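Local coordinates for protein ribonucleoside triphosphate reductase (Lactobacillus leichmannii, PDB 1L1L) that reduces ribonucleoside triphosphates to the 2'-deoxyribonucleoside triphosphates, using adenosylcobalamin (coenzyme B12) as the radical-generating cofactor of a monomeric class II ribonucleotide reductase, at residues R488-F493 against A629-T634; F565-A569 against F620-V626. All coordinates share one frame; numbering follows the deposited sequence.

Contact 1 (R488-F493 against A629-T634); sequences RVVTGF and AEQFAT
V490 and T634 bring the two backbones closest, their CA atoms 6.7 Å apart, where strand 490-493 runs over helix 629-634. The axes stay 9.8 Å apart at nearest and their N-to-C directions diverge by 123°, so the strand lies slantwise on one flank of the helix. R488, just before the strand, meets E630 side-on: NE gives a nearly straight hydrogen bond to OE2 (2.7 Å, 166°), received on the syn lone pair and within the guanidinium plane, while NH2 adds a weak bond to OE1 at 3.4 Å. E630 reaches this far because its chain is extended, with CG anti to the backbone N (chi1 -169°). Its CG slides past CB of V490, whose CG2 branch settles on A633 CB at 3.8 Å and beside T634 OG1. Further along, F493 presents the rim of its ring, with CZ 4.0 Å from E630 CA. The T634 hydroxyl turns back to donate to E630 O, which T634 N reaches from the opposite face. The salt bridge rests mainly on NE; with the two groups nearly coplanar it probably limits carboxylate rotation, while N619 O holds NH1 of R488, and the arginine probably balances the charge of buried E630.

Contact 2 (F565-A569 against F620-V626); sequences FHYGA and FASAGTV
F565 offers one face of its ring to V626, and the CG2 methyl rests on it in a CH-pi contact, 4.0 Å from the centroid and 14° off the normal. The two side chains cross at about a right angle, and CG1 hangs over the same face, out beyond the rim near CE2. F565 CB meanwhile fits against the chain at A621 O and A623 N. A second projection from 620-626 is the ring of F620. It swings out opposite its own amide nitrogen (chi1 178°), which carries it into the hollow formed by H566, G568 and A569: CE2 lies 3.6 Å from A569 CB, CZ packs against H566 CB and the backbone of G568, and CE1 approaches CD2 of the imidazole. Between these two packing sites the backbones are joined by a nearly straight hydrogen bond from A623 N to H566 O (2.7 Å, 168°); S622 CA also approaches that oxygen, at 3.3 Å. Water fills in where the chains do not meet directly. One molecule accepts from H566 N and donates to A621 O, lying at the edge of the F565 ring; another links Y567 O to G624 N. Within 620-626, S622 O gathers both the amide and the hydroxyl of T625, holding the turn that carries V626 round to F565. Helix 477-485 borders the contact, with Q478 against F565, L482 against F620 and D479 accepting from H566 NE2, while Y567 reaches strand 690-692. The first loop runs straight into strand 570-578, the second after one residue into helix 628-641.

How the contacts relate
The centres of the two contacts lie 13 Å apart, on the same side of the chain's centre. In sequence, 488-493 comes first, then 565-569 and 620-626, and finally 629-634, so contact 1 brackets contact 2. The loop 620-626 runs almost at once into helix 628-641, which supplies the second half of contact 1. The contacts also meet in space: R488 CD packs on F565 CE1 (3.5 Å) and on A621 CB, while Q631 NE2 probably bonds to V626 O. Together they join the hairpin of strands 490-497 and 504-510 through helix 628-641 to the loop region leading into the antiparallel sheet containing strand 570-578.

Contact 1 (R488-F493 against A629-T634)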
ATOM      1  N   ARG A 488       2.999   5.383 -28.100  1.00 37.76           N
ATOM      2  CA  ARG A 488       2.162   5.141 -26.930  1.00 38.27           C
ATOM      3  C   ARG A 488       0.904   4.353 -27.292  1.00 38.95           C
ATOM      4  O   ARG A 488       0.325   4.557 -28.367  1.00 39.30           O
ATOM      5  CB  ARG A 488       1.795   6.478 -26.282  1.00 38.20           C
ATOM      6  CG  ARG A 488       3.022   7.287 -25.876  1.00 37.84           C
ATOM      7  CD  ARG A 488       2.644   8.473 -25.019  1.00 38.70           C
ATOM      8  NE  ARG A 488       1.736   9.381 -25.711  1.00 39.42           N
ATOM      9  CZ  ARG A 488       2.096  10.199 -26.692  1.00 39.85           C
ATOM     10  NH1 ARG A 488       3.358  10.230 -27.107  1.00 40.09           N
ATOM     11  NH2 ARG A 488       1.194  10.990 -27.251  1.00 38.75           N
ATOM     12  N   VAL A 489       0.490   3.459 -26.394  1.00 38.50           N
ATOM     13  CA  VAL A 489      -0.686   2.616 -26.614  1.00 38.69           C
ATOM     14  C   VAL A 489      -1.835   3.368 -27.278  1.00 39.32           C
ATOM     15  O   VAL A 489      -2.585   2.794 -28.065  1.00 39.78           O
ATOM     16  CB  VAL A 489      -1.181   1.971 -25.291  1.00 38.40           C
ATOM     17  CG1 VAL A 489      -1.827   3.023 -24.386  1.00 38.09           C
ATOM     18  CG2 VAL A 489      -2.157   0.856 -25.605  1.00 38.08           C
ATOM     19  N   VAL A 490      -1.980   4.650 -26.962  1.00 39.64           N
ATOM     20  CA  VAL A 490      -3.027   5.453 -27.577  1.00 40.42           C
ATOM     21  C   VAL A 490      -2.403   6.186 -28.770  1.00 41.11           C
ATOM     22  O   VAL A 490      -1.673   7.164 -28.601  1.00 41.20           O
ATOM     23  CB  VAL A 490      -3.620   6.483 -26.583  1.00 40.09           C
ATOM     24  CG1 VAL A 490      -4.727   7.283 -27.253  1.00 39.97           C
ATOM     25  CG2 VAL A 490      -4.163   5.767 -25.360  1.00 40.09           C
ATOM     26  N   THR A 491      -2.700   5.704 -29.974  1.00 41.68           N
ATOM     27  CA  THR A 491      -2.166   6.280 -31.206  1.00 41.80           C
ATOM     28  C   THR A 491      -2.949   7.486 -31.719  1.00 42.46           C
ATOM     29  O   THR A 491      -2.472   8.226 -32.587  1.00 42.50           O
ATOM     30  CB  THR A 491      -2.106   5.214 -32.314  1.00 41.88           C
ATOM     31  OG1 THR A 491      -3.425   4.704 -32.570  1.00 40.58           O
ATOM     32  CG2 THR A 491      -1.208   4.070 -31.885  1.00 40.70           C
ATOM     33  N   GLY A 492      -4.148   7.682 -31.181  1.00 42.78           N
ATOM     34  CA  GLY A 492      -4.974   8.806 -31.591  1.00 42.97           C
ATOM     35  C   GLY A 492      -6.426   8.653 -31.168  1.00 43.26           C
ATOM     36  O   GLY A 492      -6.777   7.725 -30.434  1.00 43.00           O
ATOM     37  N   PHE A 493      -7.274   9.567 -31.629  1.00 43.67           N
ATOM     38  CA  PHE A 493      -8.691   9.523 -31.294  1.00 44.79           C
ATOM     39  C   PHE A 493      -9.578   9.648 -32.528  1.00 45.60           C
ATOM     40  O   PHE A 493      -9.267  10.395 -33.459  1.00 45.98           O
ATOM     41  CB  PHE A 493      -9.052  10.649 -30.313  1.00 43.98           C
ATOM     42  CG  PHE A 493      -8.409  10.516 -28.959  1.00 43.83           C
ATOM     43  CD1 PHE A 493      -7.062  10.813 -28.778  1.00 43.55           C
ATOM     44  CD2 PHE A 493      -9.154  10.089 -27.862  1.00 43.69           C
ATOM     45  CE1 PHE A 493      -6.467  10.687 -27.526  1.00 43.52           C
ATOM     46  CE2 PHE A 493      -8.565   9.960 -26.603  1.00 43.55           C
ATOM     47  CZ  PHE A 493      -7.225  10.259 -26.434  1.00 43.16           C
ATOM     48  N   ALA A 629      -7.341  13.420 -21.391  1.00 29.81           N
ATOM     49  CA  ALA A 629      -8.084  12.455 -22.196  1.00 29.51           C
ATOM     50  C   ALA A 629      -7.258  11.202 -22.473  1.00 29.15           C
ATOM     51  O   ALA A 629      -7.770  10.079 -22.415  1.00 28.59           O
ATOM     52  CB  ALA A 629      -8.520  13.088 -23.516  1.00 30.20           C
ATOM     53  N   GLU A 630      -5.978  11.387 -22.775  1.00 29.77           N
ATOM     54  CA  GLU A 630      -5.122  10.238 -23.057  1.00 29.05           C
ATOM     55  C   GLU A 630      -4.833   9.394 -21.821  1.00 28.53           C
ATOM     56  O   GLU A 630      -4.680   8.181 -21.917  1.00 29.00           O
ATOM     57  CB  GLU A 630      -3.796  10.678 -23.685  1.00 30.46           C
ATOM     58  CG  GLU A 630      -3.013   9.490 -24.216  1.00 31.70           C
ATOM     59  CD  GLU A 630      -1.683   9.876 -24.824  1.00 33.16           C
ATOM     60  OE1 GLU A 630      -1.561  11.026 -25.306  1.00 33.74           O
ATOM     61  OE2 GLU A 630      -0.771   9.020 -24.830  1.00 33.70           O
ATOM     62  N   GLN A 631      -4.732  10.029 -20.658  1.00 27.33           N
ATOM     63  CA  GLN A 631      -4.476   9.282 -19.436  1.00 26.83           C
ATOM     64  C   GLN A 631      -5.669   8.375 -19.125  1.00 26.19           C
ATOM     65  O   GLN A 631      -5.490   7.225 -18.739  1.00 25.80           O
ATOM     66  CB  GLN A 631      -4.200  10.244 -18.271  1.00 27.49           C
ATOM     67  CG  GLN A 631      -2.889  10.996 -18.422  1.00 27.69           C
ATOM     68  CD  GLN A 631      -2.569  11.902 -17.246  1.00 28.12           C
ATOM     69  OE1 GLN A 631      -2.403  11.441 -16.114  1.00 28.97           O
ATOM     70  NE2 GLN A 631      -2.468  13.195 -17.510  1.00 28.38           N
ATOM     71  N   PHE A 632      -6.887   8.894 -19.283  1.00 26.05           N
ATOM     72  CA  PHE A 632      -8.086   8.084 -19.055  1.00 25.92           C
ATOM     73  C   PHE A 632      -8.070   6.875 -19.999  1.00 26.69           C
ATOM     74  O   PHE A 632      -8.263   5.729 -19.568  1.00 26.35           O
ATOM     75  CB  PHE A 632      -9.347   8.917 -19.317  1.00 26.63           C
ATOM     76  CG  PHE A 632      -9.933   9.539 -18.085  1.00 27.89           C
ATOM     77  CD1 PHE A 632     -10.880   8.852 -17.326  1.00 28.31           C
ATOM     78  CD2 PHE A 632      -9.562  10.820 -17.695  1.00 27.17           C
ATOM     79  CE1 PHE A 632     -11.457   9.443 -16.192  1.00 29.73           C
ATOM     80  CE2 PHE A 632     -10.135  11.416 -16.567  1.00 28.63           C
ATOM     81  CZ  PHE A 632     -11.083  10.728 -15.818  1.00 27.83           C
ATOM     82  N   ALA A 633      -7.832   7.133 -21.288  1.00 26.57           N
ATOM     83  CA  ALA A 633      -7.794   6.059 -22.284  1.00 26.13           C
ATOM     84  C   ALA A 633      -6.750   5.005 -21.945  1.00 26.45           C
ATOM     85  O   ALA A 633      -6.987   3.811 -22.122  1.00 26.21           O
ATOM     86  CB  ALA A 633      -7.513   6.627 -23.676  1.00 24.86           C
ATOM     87  N   THR A 634      -5.597   5.443 -21.448  1.00 26.86           N
ATOM     88  CA  THR A 634      -4.539   4.499 -21.104  1.00 27.33           C
ATOM     89  C   THR A 634      -4.956   3.605 -19.937  1.00 28.05           C
ATOM     90  O   THR A 634      -4.744   2.393 -19.973  1.00 27.55           O
ATOM     91  CB  THR A 634      -3.238   5.243 -20.759  1.00 27.80           C
ATOM     92  OG1 THR A 634      -2.861   6.066 -21.868  1.00 28.48           O
ATOM     93  CG2 THR A 634      -2.131   4.268 -20.455  1.00 27.87           C
TER

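Contact 2 (F565-A569 against F620-V626)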
ATOM      1  N   PHE A 565       3.584   7.957 -16.569  1.00 29.05           N
ATOM      2  CA  PHE A 565       4.566   8.438 -17.530  1.00 29.77           C
ATOM      3  C   PHE A 565       5.687   9.065 -16.717  1.00 29.93           C
ATOM      4  O   PHE A 565       5.536   9.303 -15.521  1.00 28.97           O
ATOM      5  CB  PHE A 565       3.934   9.474 -18.453  1.00 30.44           C
ATOM      6  CG  PHE A 565       2.956   8.892 -19.428  1.00 32.37           C
ATOM      7  CD1 PHE A 565       3.397   8.369 -20.647  1.00 33.38           C
ATOM      8  CD2 PHE A 565       1.598   8.825 -19.123  1.00 32.51           C
ATOM      9  CE1 PHE A 565       2.500   7.790 -21.543  1.00 32.96           C
ATOM     10  CE2 PHE A 565       0.691   8.244 -20.017  1.00 32.56           C
ATOM     11  CZ  PHE A 565       1.145   7.727 -21.229  1.00 33.29           C
ATOM     12  N   HIS A 566       6.817   9.328 -17.357  1.00 30.33           N
ATOM     13  CA  HIS A 566       7.947   9.927 -16.660  1.00 31.25           C
ATOM     14  C   HIS A 566       7.745  11.417 -16.418  1.00 31.47           C
ATOM     15  O   HIS A 566       7.088  12.104 -17.206  1.00 31.75           O
ATOM     16  CB  HIS A 566       9.219   9.712 -17.475  1.00 31.00           C
ATOM     17  CG  HIS A 566       9.716   8.304 -17.451  1.00 31.18           C
ATOM     18  ND1 HIS A 566      10.320   7.749 -16.343  1.00 31.34           N
ATOM     19  CD2 HIS A 566       9.690   7.331 -18.394  1.00 31.47           C
ATOM     20  CE1 HIS A 566      10.645   6.495 -16.604  1.00 30.86           C
ATOM     21  NE2 HIS A 566      10.272   6.217 -17.841  1.00 30.88           N
ATOM     22  N   TYR A 567       8.301  11.915 -15.322  1.00 31.68           N
ATOM     23  CA  TYR A 567       8.194  13.332 -15.026  1.00 32.87           C
ATOM     24  C   TYR A 567       8.920  14.133 -16.105  1.00 32.63           C
ATOM     25  O   TYR A 567       8.517  15.249 -16.427  1.00 31.39           O
ATOM     26  CB  TYR A 567       8.782  13.634 -13.645  1.00 34.83           C
ATOM     27  CG  TYR A 567       8.731  15.097 -13.281  1.00 37.39           C
ATOM     28  CD1 TYR A 567       9.792  15.948 -13.586  1.00 38.97           C
ATOM     29  CD2 TYR A 567       7.605  15.640 -12.667  1.00 39.05           C
ATOM     30  CE1 TYR A 567       9.732  17.304 -13.289  1.00 39.92           C
ATOM     31  CE2 TYR A 567       7.535  16.991 -12.368  1.00 40.47           C
ATOM     32  CZ  TYR A 567       8.602  17.817 -12.681  1.00 40.89           C
ATOM     33  OH  TYR A 567       8.539  19.155 -12.376  1.00 42.79           O
ATOM     34  N   GLY A 568       9.982  13.552 -16.666  1.00 32.84           N
ATOM     35  CA  GLY A 568      10.752  14.221 -17.711  1.00 33.67           C
ATOM     36  C   GLY A 568      11.758  13.302 -18.395  1.00 34.36           C
ATOM     37  O   GLY A 568      12.170  12.302 -17.820  1.00 34.06           O
ATOM     38  N   ALA A 569      12.163  13.642 -19.616  1.00 34.48           N
ATOM     39  CA  ALA A 569      13.120  12.832 -20.386  1.00 33.97           C
ATOM     40  C   ALA A 569      14.495  12.777 -19.724  1.00 33.90           C
ATOM     41  O   ALA A 569      15.079  11.706 -19.548  1.00 33.62           O
ATOM     42  CB  ALA A 569      13.254  13.398 -21.791  1.00 33.73           C
ATOM     43  N   PHE A 620       7.960  10.091 -27.082  1.00 39.39           N
ATOM     44  CA  PHE A 620       8.179  10.144 -25.644  1.00 38.26           C
ATOM     45  C   PHE A 620       7.266  11.224 -25.094  1.00 38.48           C
ATOM     46  O   PHE A 620       7.209  12.326 -25.640  1.00 38.18           O
ATOM     47  CB  PHE A 620       9.621  10.527 -25.313  1.00 37.14           C
ATOM     48  CG  PHE A 620       9.882  10.645 -23.836  1.00 35.71           C
ATOM     49  CD1 PHE A 620      10.131   9.511 -23.070  1.00 34.87           C
ATOM     50  CD2 PHE A 620       9.806  11.878 -23.201  1.00 34.32           C
ATOM     51  CE1 PHE A 620      10.296   9.603 -21.688  1.00 34.68           C
ATOM     52  CE2 PHE A 620       9.966  11.986 -21.819  1.00 33.72           C
ATOM     53  CZ  PHE A 620      10.211  10.847 -21.060  1.00 32.80           C
ATOM     54  N   ALA A 621       6.567  10.918 -24.008  1.00 38.32           N
ATOM     55  CA  ALA A 621       5.663  11.887 -23.407  1.00 37.97           C
ATOM     56  C   ALA A 621       5.945  12.038 -21.919  1.00 38.15           C
ATOM     57  O   ALA A 621       6.028  11.045 -21.197  1.00 37.99           O
ATOM     58  CB  ALA A 621       4.224  11.449 -23.619  1.00 38.13           C
ATOM     59  N   SER A 622       6.106  13.278 -21.466  1.00 38.22           N
ATOM     60  CA  SER A 622       6.351  13.533 -20.048  1.00 38.22           C
ATOM     61  C   SER A 622       4.990  13.765 -19.394  1.00 37.50           C
ATOM     62  O   SER A 622       4.085  14.308 -20.028  1.00 37.60           O
ATOM     63  CB  SER A 622       7.248  14.757 -19.870  1.00 38.96           C
ATOM     64  OG  SER A 622       6.678  15.892 -20.491  1.00 41.61           O
ATOM     65  N   ALA A 623       4.856  13.356 -18.135  1.00 35.98           N
ATOM     66  CA  ALA A 623       3.599  13.474 -17.397  1.00 36.19           C
ATOM     67  C   ALA A 623       2.920  14.831 -17.529  1.00 36.68           C
ATOM     68  O   ALA A 623       1.693  14.914 -17.616  1.00 36.78           O
ATOM     69  CB  ALA A 623       3.827  13.147 -15.921  1.00 35.69           C
ATOM     70  N   GLY A 624       3.714  15.893 -17.550  1.00 36.71           N
ATOM     71  CA  GLY A 624       3.143  17.219 -17.667  1.00 37.41           C
ATOM     72  C   GLY A 624       2.538  17.532 -19.023  1.00 37.62           C
ATOM     73  O   GLY A 624       1.704  18.434 -19.135  1.00 38.26           O
ATOM     74  N   THR A 625       2.933  16.788 -20.054  1.00 36.81           N
ATOM     75  CA  THR A 625       2.424  17.049 -21.394  1.00 36.45           C
ATOM     76  C   THR A 625       1.333  16.100 -21.864  1.00 35.93           C
ATOM     77  O   THR A 625       0.691  16.366 -22.882  1.00 36.24           O
ATOM     78  CB  THR A 625       3.559  17.034 -22.450  1.00 36.31           C
ATOM     79  OG1 THR A 625       4.036  15.695 -22.637  1.00 36.49           O
ATOM     80  CG2 THR A 625       4.706  17.923 -22.004  1.00 37.08           C
ATOM     81  N   VAL A 626       1.112  15.004 -21.139  1.00 34.61           N
ATOM     82  CA  VAL A 626       0.080  14.041 -21.533  1.00 34.29           C
ATOM     83  C   VAL A 626      -1.320  14.553 -21.206  1.00 33.67           C
ATOM     84  O   VAL A 626      -1.633  14.858 -20.052  1.00 34.06           O
ATOM     85  CB  VAL A 626       0.287  12.682 -20.843  1.00 34.62           C
ATOM     86  CG1 VAL A 626      -0.780  11.702 -21.296  1.00 35.20           C
ATOM     87  CG2 VAL A 626       1.663  12.146 -21.175  1.00 33.85           C
TER
HETATM   88  O   HOH W   1       7.026   8.652 -20.089  1.00 40.65           O
HETATM   89  O   HOH W   2       5.920  16.345 -16.268  1.00 39.12           O